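Local atomic coordinates of mannose-specific lectin 3 chain 2 (PDB entry 3MEZ), a protein that probably binds mannose, as the second of two kinds of bulb-type lectin chain that form a heterotetramer, two copies of each. Residues Q13-Y16 with Q20-T23; N18-L21 with Y26-V29; C34-T39 with C59-G64; V92-I97 with V102-A107. All coordinates share one frame; numbering follows the deposited sequence.

Interaction 1: residues Q13-Y16 with Q20-T23. Unlike the reference sequence in segment 13-16: M15 (reference Gln).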
loop_
_atom_site.group_PDB
_atom_site.type_symbol
_atom_site.label_atom_id
_atom_site.label_comp_id
_atom_site.label_asym_id
_atom_site.label_seq_id
_atom_site.Cartn_x
_atom_site.Cartn_y
_atom_site.Cartn_z
ATOM N N GLN B 13 2.500 2.142 -6.975
ATOM C CA GLN B 13 2.599 2.440 -5.560
ATOM C C GLN B 13 2.375 3.945 -5.250
ATOM O O GLN B 13 2.633 4.807 -6.035
ATOM C CB GLN B 13 3.932 1.981 -4.941
ATOM C CG GLN B 13 4.169 0.545 -4.973
ATOM C CD GLN B 13 5.376 0.104 -4.155
ATOM O OE1 GLN B 13 6.443 0.566 -4.346
ATOM N NE2 GLN B 13 5.161 -0.806 -3.273
ATOM N N VAL B 14 1.905 4.211 -4.063
ATOM C CA VAL B 14 1.634 5.541 -3.586
ATOM C C VAL B 14 2.223 5.810 -2.195
ATOM O O VAL B 14 2.436 4.925 -1.457
ATOM C CB VAL B 14 0.126 5.819 -3.519
ATOM C CG1 VAL B 14 -0.508 5.670 -4.819
ATOM C CG2 VAL B 14 -0.513 4.926 -2.536
ATOM N N MET B 15 2.467 7.061 -1.889
ATOM C CA MET B 15 2.889 7.487 -0.579
ATOM C C MET B 15 2.028 8.648 -0.102
ATOM O O MET B 15 1.749 9.536 -0.849
ATOM C CB MET B 15 4.338 7.914 -0.596
ATOM C CG MET B 15 5.326 6.866 -0.871
ATOM S SD MET B 15 7.031 7.409 -0.606
ATOM C CE MET B 15 7.211 8.375 -1.961
ATOM N N TYR B 16 1.601 8.602 1.142
ATOM C CA TYR B 16 0.822 9.662 1.711
ATOM C C TYR B 16 0.996 9.816 3.220
ATOM O O TYR B 16 1.438 8.927 3.881
ATOM C CB TYR B 16 -0.643 9.512 1.324
ATOM C CG TYR B 16 -1.242 8.199 1.700
ATOM C CD1 TYR B 16 -1.249 7.155 0.829
ATOM C CD2 TYR B 16 -1.768 7.999 2.938
ATOM C CE1 TYR B 16 -1.754 5.972 1.152
ATOM C CE2 TYR B 16 -2.284 6.812 3.287
ATOM C CZ TYR B 16 -2.282 5.796 2.401
ATOM O OH TYR B 16 -2.790 4.634 2.774
ATOM N N GLN B 20 7.551 7.562 3.723
ATOM C CA GLN B 20 8.826 7.889 3.152
ATOM C C GLN B 20 9.597 6.743 2.530
ATOM O O GLN B 20 9.343 5.596 2.786
ATOM C CB GLN B 20 9.718 8.567 4.179
ATOM C CG GLN B 20 10.171 7.671 5.274
ATOM C CD GLN B 20 11.063 8.345 6.307
ATOM O OE1 GLN B 20 10.760 9.373 6.826
ATOM N NE2 GLN B 20 12.143 7.728 6.597
ATOM N N LEU B 21 10.552 7.134 1.706
ATOM C CA LEU B 21 11.678 6.327 1.340
ATOM C C LEU B 21 12.850 6.822 2.159
ATOM O O LEU B 21 12.907 7.967 2.479
ATOM C CB LEU B 21 12.023 6.444 -0.116
ATOM C CG LEU B 21 11.005 6.168 -1.198
ATOM C CD1 LEU B 21 11.546 6.339 -2.536
ATOM C CD2 LEU B 21 10.372 4.844 -1.059
ATOM N N ALA B 22 13.742 5.920 2.515
ATOM C CA ALA B 22 14.880 6.204 3.340
ATOM C C ALA B 22 16.095 5.400 2.938
ATOM O O ALA B 22 15.972 4.254 2.657
ATOM C CB ALA B 22 14.546 5.892 4.740
ATOM N N THR B 23 17.263 6.025 2.950
ATOM C CA THR B 23 18.544 5.350 2.945
ATOM C C THR B 23 19.613 6.200 3.598
ATOM O O THR B 23 19.674 7.366 3.368
ATOM C CB THR B 23 18.979 4.909 1.552
ATOM O OG1 THR B 23 20.161 4.128 1.642
ATOM C CG2 THR B 23 19.271 6.033 0.715
#
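M15 reaches across from strand 14-16 to Q20 and L21 at the start of strand 20-23, and its sulfur does nearly all the touching. The CA-CB bond already heads for the other segment. M15 CB and CG serve as a spacer and touch nothing in 20-23. With CG anti to the carbonyl carbon (chi1 -66°) and SD continuing the chain almost straight (chi2 -171°), the thioether is carried well out toward strand 20-23. SD comes to rest against the backbone of Q20, 4.1 Å from its C atom, and alongside the branch point of L21, where M15 SD and L21 CG are 4.2 Å apart. At SD the chain bends (chi3 -74°), and CE turns aside, ending 4.5 Å from L21 CG. The isobutyl end of L21 comes nearer the sulfur than the direction of its first side-chain bond suggests. An unbranched, flexible and polarisable methionine suits this place: it spans a 7.0 Å separation between the CA atoms of M15 and Q20 where no hydrogen bond bridges the segments. Within this chain the strands are edge members of different sheets, though the second subunit bonds to the Y16 backbone. M15 also packs on M61 of strand 60-63, its neighbour in one sheet, and on M30 of strand 26-30, while L21 continues to L93 and L95 of strand 92-95.

Interaction 2: residues N18-L21 with Y26-V29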
loop_
_atom_site.group_PDB
_atom_site.type_symbol
_atom_site.label_atom_id
_atom_site.label_comp_id
_atom_site.label_asym_id
_atom_site.label_seq_id
_atom_site.Cartn_x
_atom_site.Cartn_y
_atom_site.Cartn_z
ATOM N N ASN B 18 3.005 11.377 5.365
ATOM C CA ASN B 18 4.334 11.275 5.951
ATOM C C ASN B 18 5.072 9.968 5.709
ATOM O O ASN B 18 6.114 9.768 6.222
ATOM C CB ASN B 18 4.316 11.580 7.416
ATOM C CG ASN B 18 3.719 12.892 7.709
ATOM O OD1 ASN B 18 4.071 13.869 7.126
ATOM N ND2 ASN B 18 2.819 12.920 8.629
ATOM N N ALA B 19 4.527 9.139 4.852
ATOM C CA ALA B 19 5.227 7.976 4.371
ATOM C C ALA B 19 6.526 8.388 3.648
ATOM O O ALA B 19 6.593 9.418 3.094
ATOM C CB ALA B 19 4.376 7.235 3.476
ATOM N N GLN B 20 7.551 7.562 3.723
ATOM C CA GLN B 20 8.826 7.889 3.152
ATOM C C GLN B 20 9.597 6.743 2.530
ATOM O O GLN B 20 9.343 5.596 2.786
ATOM C CB GLN B 20 9.718 8.567 4.179
ATOM C CG GLN B 20 10.171 7.671 5.274
ATOM C CD GLN B 20 11.063 8.345 6.307
ATOM O OE1 GLN B 20 10.760 9.373 6.826
ATOM N NE2 GLN B 20 12.143 7.728 6.597
ATOM N N LEU B 21 10.552 7.134 1.706
ATOM C CA LEU B 21 11.678 6.327 1.340
ATOM C C LEU B 21 12.850 6.822 2.159
ATOM O O LEU B 21 12.907 7.967 2.479
ATOM C CB LEU B 21 12.023 6.444 -0.116
ATOM C CG LEU B 21 11.005 6.168 -1.198
ATOM C CD1 LEU B 21 11.546 6.339 -2.536
ATOM C CD2 LEU B 21 10.372 4.844 -1.059
ATOM N N TYR B 26 19.329 10.022 4.425
ATOM C CA TYR B 26 18.399 10.591 3.462
ATOM C C TYR B 26 16.994 10.034 3.627
ATOM O O TYR B 26 16.816 8.900 3.898
ATOM C CB TYR B 26 18.843 10.330 2.027
ATOM C CG TYR B 26 20.186 10.862 1.650
ATOM C CD1 TYR B 26 21.255 10.031 1.525
ATOM C CD2 TYR B 26 20.383 12.190 1.417
ATOM C CE1 TYR B 26 22.463 10.507 1.185
ATOM C CE2 TYR B 26 21.583 12.672 1.071
ATOM C CZ TYR B 26 22.620 11.831 0.956
ATOM O OH TYR B 26 23.825 12.302 0.637
ATOM N N SER B 27 16.018 10.889 3.442
ATOM C CA SER B 27 14.640 10.489 3.299
ATOM C C SER B 27 13.869 11.278 2.235
ATOM O O SER B 27 14.084 12.430 2.060
ATOM C CB SER B 27 13.948 10.594 4.639
ATOM O OG SER B 27 13.963 11.896 5.130
ATOM N N LEU B 28 12.966 10.629 1.543
ATOM C CA LEU B 28 12.009 11.315 0.721
ATOM C C LEU B 28 10.657 11.157 1.323
ATOM O O LEU B 28 10.137 10.101 1.269
ATOM C CB LEU B 28 11.992 10.660 -0.633
ATOM C CG LEU B 28 11.790 11.289 -2.006
ATOM C CD1 LEU B 28 10.959 10.474 -2.882
ATOM C CD2 LEU B 28 11.360 12.700 -2.009
ATOM N N VAL B 29 10.101 12.239 1.832
ATOM C CA VAL B 29 8.819 12.247 2.537
ATOM C C VAL B 29 7.659 12.928 1.785
ATOM O O VAL B 29 7.764 14.036 1.368
ATOM C CB VAL B 29 8.932 12.963 3.895
ATOM C CG1 VAL B 29 7.691 12.814 4.653
ATOM C CG2 VAL B 29 10.084 12.462 4.696
#
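The carbonyl oxygen of L21 receives two groups from strand 26-30: the backbone N of L28 lies 2.8 Å from L21 O in a fairly straight hydrogen bond (154° at the hydrogen), and S27 CA sends a weaker CA-H contact to the same L21 O at 3.2 Å. The return bond, L21 N to L28 O, measures 3.0 Å, and L28 O likewise takes a CA-H contact from Q20 CA. L21 and L28 thus form an antiparallel hydrogen-bonded pair, with Q20 and V29 as the adjoining non-hydrogen-bonded pair. The two leucines leave the same face of the sheet and run side by side in the same direction, meeting at their ends where L21 CD1 and L28 CD1 are 4.2 Å apart. On the other face Q20 places its CG between the backbone N and the carbonyl carbon (chi1 69°), then extends fully. This carries the chain across V29, whose CG2 is 3.9 Å from Q20 CB, and sets the amide over S27, with Q20 CD 4.0 Å from S27 CB. Leucines suit the buried face, whereas a long amide with its aliphatic stem covering valine suits the exposed one. Just before the strand, N18 O rests 3.8 Å from V29 CG1, and the N18 side chain turns to the backbone of D32. The hairpin formed by strands 20-23 and 26-30 makes one side of a four-stranded sheet: strand 36-40 adjoins 26-30, and L93 of strand 92-95 packs against both leucines.

Interaction 3: residues C34-T39 with C59-G64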
loop_
_atom_site.group_PDB
_atom_site.type_symbol
_atom_site.label_atom_id
_atom_site.label_comp_id
_atom_site.label_asym_id
_atom_site.label_seq_id
_atom_site.Cartn_x
_atom_site.Cartn_y
_atom_site.Cartn_z
ATOM N N CYS B 34 1.200 18.246 1.795
ATOM C CA CYS B 34 1.204 18.141 0.339
ATOM C C CYS B 34 2.542 18.427 -0.335
ATOM O O CYS B 34 2.607 18.442 -1.516
ATOM C CB CYS B 34 0.097 18.973 -0.303
ATOM S SG CYS B 34 -0.459 18.427 -1.912
ATOM N N ASN B 35 3.574 18.623 0.464
ATOM C CA ASN B 35 4.936 18.835 0.008
ATOM C C ASN B 35 5.754 17.545 0.013
ATOM O O ASN B 35 5.788 16.844 0.983
ATOM C CB ASN B 35 5.623 19.928 0.851
ATOM C CG ASN B 35 6.802 20.598 0.140
ATOM O OD1 ASN B 35 6.980 20.462 -1.027
ATOM N ND2 ASN B 35 7.596 21.320 0.879
ATOM N N LEU B 36 6.418 17.278 -1.092
ATOM C CA LEU B 36 7.283 16.130 -1.229
ATOM C C LEU B 36 8.684 16.605 -0.994
ATOM O O LEU B 36 9.170 17.403 -1.717
ATOM C CB LEU B 36 7.224 15.618 -2.643
ATOM C CG LEU B 36 7.408 14.164 -3.053
ATOM C CD1 LEU B 36 8.137 13.993 -4.323
ATOM C CD2 LEU B 36 7.888 13.226 -1.982
ATOM N N VAL B 37 9.323 16.099 0.022
ATOM C CA VAL B 37 10.579 16.643 0.446
ATOM C C VAL B 37 11.695 15.621 0.554
ATOM O O VAL B 37 11.543 14.614 1.151
ATOM C CB VAL B 37 10.436 17.362 1.800
ATOM C CG1 VAL B 37 11.742 17.977 2.239
ATOM C CG2 VAL B 37 9.379 18.403 1.725
ATOM N N LEU B 38 12.839 15.938 -0.000
ATOM C CA LEU B 38 13.975 15.099 0.140
ATOM C C LEU B 38 15.013 15.757 1.045
ATOM O O LEU B 38 15.516 16.789 0.754
ATOM C CB LEU B 38 14.494 14.806 -1.233
ATOM C CG LEU B 38 15.846 14.236 -1.478
ATOM C CD1 LEU B 38 16.391 13.622 -0.281
ATOM C CD2 LEU B 38 15.818 13.306 -2.578
ATOM N N THR B 39 15.307 15.120 2.158
ATOM C CA THR B 39 16.163 15.707 3.154
ATOM C C THR B 39 17.285 14.819 3.619
ATOM O O THR B 39 17.203 13.653 3.523
ATOM C CB THR B 39 15.415 16.088 4.373
ATOM O OG1 THR B 39 14.717 14.967 4.857
ATOM C CG2 THR B 39 14.473 17.147 4.079
ATOM N N CYS B 59 -3.158 14.821 0.202
ATOM C CA CYS B 59 -2.353 14.593 -0.997
ATOM C C CYS B 59 -1.617 13.273 -0.996
ATOM O O CYS B 59 -1.272 12.786 0.034
ATOM C CB CYS B 59 -1.349 15.721 -1.217
ATOM S SG CYS B 59 -2.110 17.234 -1.467
ATOM N N PHE B 60 -1.451 12.706 -2.171
ATOM C CA PHE B 60 -0.681 11.505 -2.364
ATOM C C PHE B 60 0.257 11.613 -3.549
ATOM O O PHE B 60 -0.038 12.261 -4.496
ATOM C CB PHE B 60 -1.548 10.232 -2.448
ATOM C CG PHE B 60 -2.399 10.110 -3.670
ATOM C CD1 PHE B 60 -3.630 10.698 -3.715
ATOM C CD2 PHE B 60 -2.008 9.358 -4.736
ATOM C CE1 PHE B 60 -4.418 10.571 -4.776
ATOM C CE2 PHE B 60 -2.801 9.237 -5.804
ATOM C CZ PHE B 60 -4.028 9.853 -5.823
ATOM N N MET B 61 1.371 10.927 -3.453
ATOM C CA MET B 61 2.299 10.762 -4.534
ATOM C C MET B 61 2.236 9.365 -5.158
ATOM O O MET B 61 2.079 8.405 -4.490
ATOM C CB MET B 61 3.707 11.057 -4.084
ATOM C CG MET B 61 4.569 11.422 -5.182
ATOM S SD MET B 61 5.409 9.998 -5.740
ATOM C CE MET B 61 6.748 9.954 -4.619
ATOM N N ARG B 62 2.309 9.327 -6.472
ATOM C CA ARG B 62 2.202 8.115 -7.219
ATOM C C ARG B 62 3.200 8.072 -8.354
ATOM O O ARG B 62 3.313 8.988 -9.082
ATOM C CB ARG B 62 0.780 7.940 -7.779
ATOM C CG ARG B 62 0.588 6.758 -8.693
ATOM C CD ARG B 62 -0.837 6.599 -9.254
ATOM N NE ARG B 62 -1.042 5.466 -10.142
ATOM C CZ ARG B 62 -0.763 5.447 -11.435
ATOM N NH1 ARG B 62 -0.267 6.491 -12.013
ATOM N NH2 ARG B 62 -0.990 4.396 -12.159
ATOM N N LEU B 63 3.861 6.946 -8.497
ATOM C CA LEU B 63 4.722 6.695 -9.613
ATOM C C LEU B 63 3.922 5.937 -10.655
ATOM O O LEU B 63 3.377 4.899 -10.407
ATOM C CB LEU B 63 5.954 5.901 -9.189
ATOM C CG LEU B 63 6.914 5.408 -10.268
ATOM C CD1 LEU B 63 7.472 6.540 -11.026
ATOM C CD2 LEU B 63 8.042 4.548 -9.725
ATOM N N GLY B 64 3.865 6.531 -11.828
ATOM C CA GLY B 64 3.112 6.025 -12.933
ATOM C C GLY B 64 3.816 5.020 -13.816
ATOM O O GLY B 64 4.934 4.717 -13.612
#
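C34 and C59, each just ahead of a strand of a different sheet, join through a disulfide, C34 SG to C59 SG at 2.1 Å. The two halves of the bridge leave their backbones differently. C34 carries its sulfur anti to the backbone N (chi1 -155°), whereas that of C59 lies beside its own N, anti to the carbonyl carbon. The CB-SG bonds are turned nearly perpendicular about the S-S bond (chi3 -87°), a left-handed twist close to the preferred value, so the S-S torsion appears little strained. The backbones stay close here, with the CA atoms of C34 and C59 5.2 Å apart. Two residues on, the backbones have diverged to 8.0 Å between L36 CA and M61 CA, and longer side chains fill the gap. Both point inward and meet at their methyl ends, L36 CD1 and M61 CE lying 4.3 Å apart. Leucine and a bent methionine suit this widening wedge, being apolar and long enough to reach. I71 of strand 69-72 packs on both C34 and L36, and M30 of strand 26-30 lies against M61. No hydrogen bond crosses between 34-39 and 59-64. The covalent bond therefore fixes the approach to strand 36-40 onto the approach to strand 60-63, and the apolar contact beside it rests on burial and van der Waals fit; such a buried crosslink is consistent with a protein stabilised for life outside the cytosol.

Interaction 4: residues V92-I97 with V102-A107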
loop_
_atom_site.group_PDB
_atom_site.type_symbol
_atom_site.label_atom_id
_atom_site.label_comp_id
_atom_site.label_asym_id
_atom_site.label_seq_id
_atom_site.Cartn_x
_atom_site.Cartn_y
_atom_site.Cartn_z
ATOM N N VAL B 92 10.752 2.372 -11.665
ATOM C CA VAL B 92 11.174 2.335 -10.322
ATOM C C VAL B 92 11.776 3.679 -9.917
ATOM O O VAL B 92 12.459 4.280 -10.660
ATOM C CB VAL B 92 12.089 1.124 -10.151
ATOM C CG1 VAL B 92 13.512 1.484 -10.254
ATOM C CG2 VAL B 92 11.745 0.382 -9.029
ATOM N N LEU B 93 11.408 4.153 -8.754
ATOM C CA LEU B 93 11.978 5.332 -8.132
ATOM C C LEU B 93 12.871 4.814 -7.016
ATOM O O LEU B 93 12.398 4.174 -6.113
ATOM C CB LEU B 93 10.902 6.189 -7.522
ATOM C CG LEU B 93 10.959 7.675 -7.139
ATOM C CD1 LEU B 93 10.371 8.060 -5.804
ATOM C CD2 LEU B 93 12.258 8.329 -7.352
ATOM N N ILE B 94 14.149 5.099 -7.108
ATOM C CA ILE B 94 15.117 4.689 -6.133
ATOM C C ILE B 94 15.705 5.859 -5.351
ATOM O O ILE B 94 16.184 6.783 -5.908
ATOM C CB ILE B 94 16.273 3.925 -6.789
ATOM C CG1 ILE B 94 15.775 2.761 -7.631
ATOM C CG2 ILE B 94 17.209 3.413 -5.779
ATOM C CD1 ILE B 94 16.770 2.122 -8.398
ATOM N N LEU B 95 15.678 5.778 -4.038
ATOM C CA LEU B 95 16.395 6.747 -3.252
ATOM C C LEU B 95 17.791 6.208 -3.041
ATOM O O LEU B 95 18.008 5.337 -2.277
ATOM C CB LEU B 95 15.721 7.033 -1.929
ATOM C CG LEU B 95 16.340 8.087 -1.034
ATOM C CD1 LEU B 95 16.306 9.429 -1.664
ATOM C CD2 LEU B 95 15.705 8.130 0.317
ATOM N N GLN B 96 18.709 6.740 -3.811
ATOM C CA GLN B 96 20.078 6.270 -3.867
ATOM C C GLN B 96 21.025 6.724 -2.748
ATOM O O GLN B 96 20.866 7.741 -2.179
ATOM C CB GLN B 96 20.708 6.580 -5.228
ATOM C CG GLN B 96 19.885 6.283 -6.405
ATOM C CD GLN B 96 20.561 6.567 -7.706
ATOM O OE1 GLN B 96 21.486 7.333 -7.774
ATOM N NE2 GLN B 96 20.073 5.965 -8.739
ATOM N N ILE B 97 22.081 5.962 -2.560
ATOM C CA ILE B 97 23.089 6.255 -1.559
ATOM C C ILE B 97 23.851 7.544 -1.799
ATOM O O ILE B 97 24.371 8.074 -0.908
ATOM C CB ILE B 97 24.094 5.128 -1.342
ATOM C CG1 ILE B 97 24.827 4.837 -2.618
ATOM C CG2 ILE B 97 23.432 3.892 -0.809
ATOM C CD1 ILE B 97 26.032 4.126 -2.439
ATOM N N VAL B 102 16.014 8.971 -8.106
ATOM C CA VAL B 102 16.031 8.692 -9.527
ATOM C C VAL B 102 14.961 7.695 -9.993
ATOM O O VAL B 102 14.788 6.653 -9.435
ATOM C CB VAL B 102 17.422 8.172 -9.979
ATOM C CG1 VAL B 102 17.549 8.134 -11.481
ATOM C CG2 VAL B 102 18.492 8.968 -9.389
ATOM N N VAL B 103 14.294 8.051 -11.068
ATOM C CA VAL B 103 13.332 7.184 -11.688
ATOM C C VAL B 103 14.001 6.518 -12.865
ATOM O O VAL B 103 14.582 7.183 -13.671
ATOM C CB VAL B 103 12.097 7.911 -12.182
ATOM C CG1 VAL B 103 11.152 6.961 -12.766
ATOM C CG2 VAL B 103 11.456 8.698 -11.102
ATOM N N TYR B 104 13.928 5.202 -12.905
ATOM C CA TYR B 104 14.426 4.380 -13.961
ATOM C C TYR B 104 13.318 3.521 -14.587
ATOM O O TYR B 104 12.570 2.867 -13.906
ATOM C CB TYR B 104 15.510 3.416 -13.470
ATOM C CG TYR B 104 16.772 3.978 -12.880
ATOM C CD1 TYR B 104 16.873 4.252 -11.552
ATOM C CD2 TYR B 104 17.880 4.182 -13.650
ATOM C CE1 TYR B 104 18.030 4.737 -11.026
ATOM C CE2 TYR B 104 19.014 4.651 -13.144
ATOM C CZ TYR B 104 19.111 4.938 -11.834
ATOM O OH TYR B 104 20.272 5.400 -11.363
ATOM N N GLY B 105 13.266 3.513 -15.900
ATOM C CA GLY B 105 12.457 2.572 -16.633
ATOM C C GLY B 105 12.364 2.823 -18.112
ATOM O O GLY B 105 12.932 3.740 -18.595
ATOM N N PRO B 106 11.623 2.002 -18.819
ATOM C CA PRO B 106 10.858 0.892 -18.264
ATOM C C PRO B 106 11.677 -0.350 -18.001
ATOM O O PRO B 106 12.854 -0.337 -18.221
ATOM C CB PRO B 106 9.874 0.597 -19.379
ATOM C CG PRO B 106 10.558 0.979 -20.558
ATOM C CD PRO B 106 11.412 2.110 -20.259
ATOM N N ALA B 107 11.051 -1.414 -17.551
ATOM C CA ALA B 107 11.785 -2.607 -17.284
ATOM C C ALA B 107 12.306 -3.154 -18.584
ATOM O O ALA B 107 11.585 -3.226 -19.554
ATOM C CB ALA B 107 10.937 -3.608 -16.608
#
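The beta hairpin of strands 92-95 and 101-110 brings V92, L93 and I94 opposite Y104, V103 and V102, the axes of strands 92-95 and 102-104 lying 148° apart. Four backbone bonds stitch it, V92 with Y104 and I94 with V102. The shortest, Y104 N to V92 O, measures 2.8 Å. Between them sits the non-hydrogen-bonded pair L93 and V103, with L93 CD2 3.9 Å from V103 CG2 on the face that L63 also covers. The opposite face gathers round the Y104 ring, V102 CG1 standing 3.4 Å above one side, offset toward its rim. I94 crosses Y104 at about a right angle, bringing I94 CD1 within 3.8 Å of Y104 CD1. The Q96 and Y104 side chains come from opposite directions: the Q96 chain, extended beyond CG, sets its amide at the ring edge, the planes 21° apart, and Q96 CD packs 3.6 Å from V102 CG2. Beta-branched valines and isoleucine suit the extended backbone, tyrosine adding a broad apolar ring ending in a polar hydroxyl. V102 to Y104 pair onward with a strand of the chain 1 subunit. A formate, probably from the crystallisation liquor, lies about 3 Å from the Q96 side chain and may mark a pocket. Q96, V102 and Y104 have the spacing of Gln, Val and Tyr in the QxDxNxVxY mannose motif of bulb lectins, but its Asp and Asn are replaced here, leaving sugar binding unestablished.

How the interactions relate
All four contacts lie in one bulb-type lectin domain, a beta prism whose three sheets surround a shared apolar core. Interactions 1 and 2, with centres 5 Å apart, share Q20 and L21: the first joins strand 14-16 to the next sheet, the second builds that sheet's hairpin. Interaction 3, about 8 Å from interaction 1, joins the same two sheets; within them strand 14-16 pairs with 60-63 and strand 26-30 with 36-40. Interaction 4, last in the chain and 13 to 15 Å from the others, supplies two strands of the third sheet. L93 and L95 carry its packing inward, L93 onto L63 of interaction 3, while its outer strand pairs with chain 1, linking core and interface.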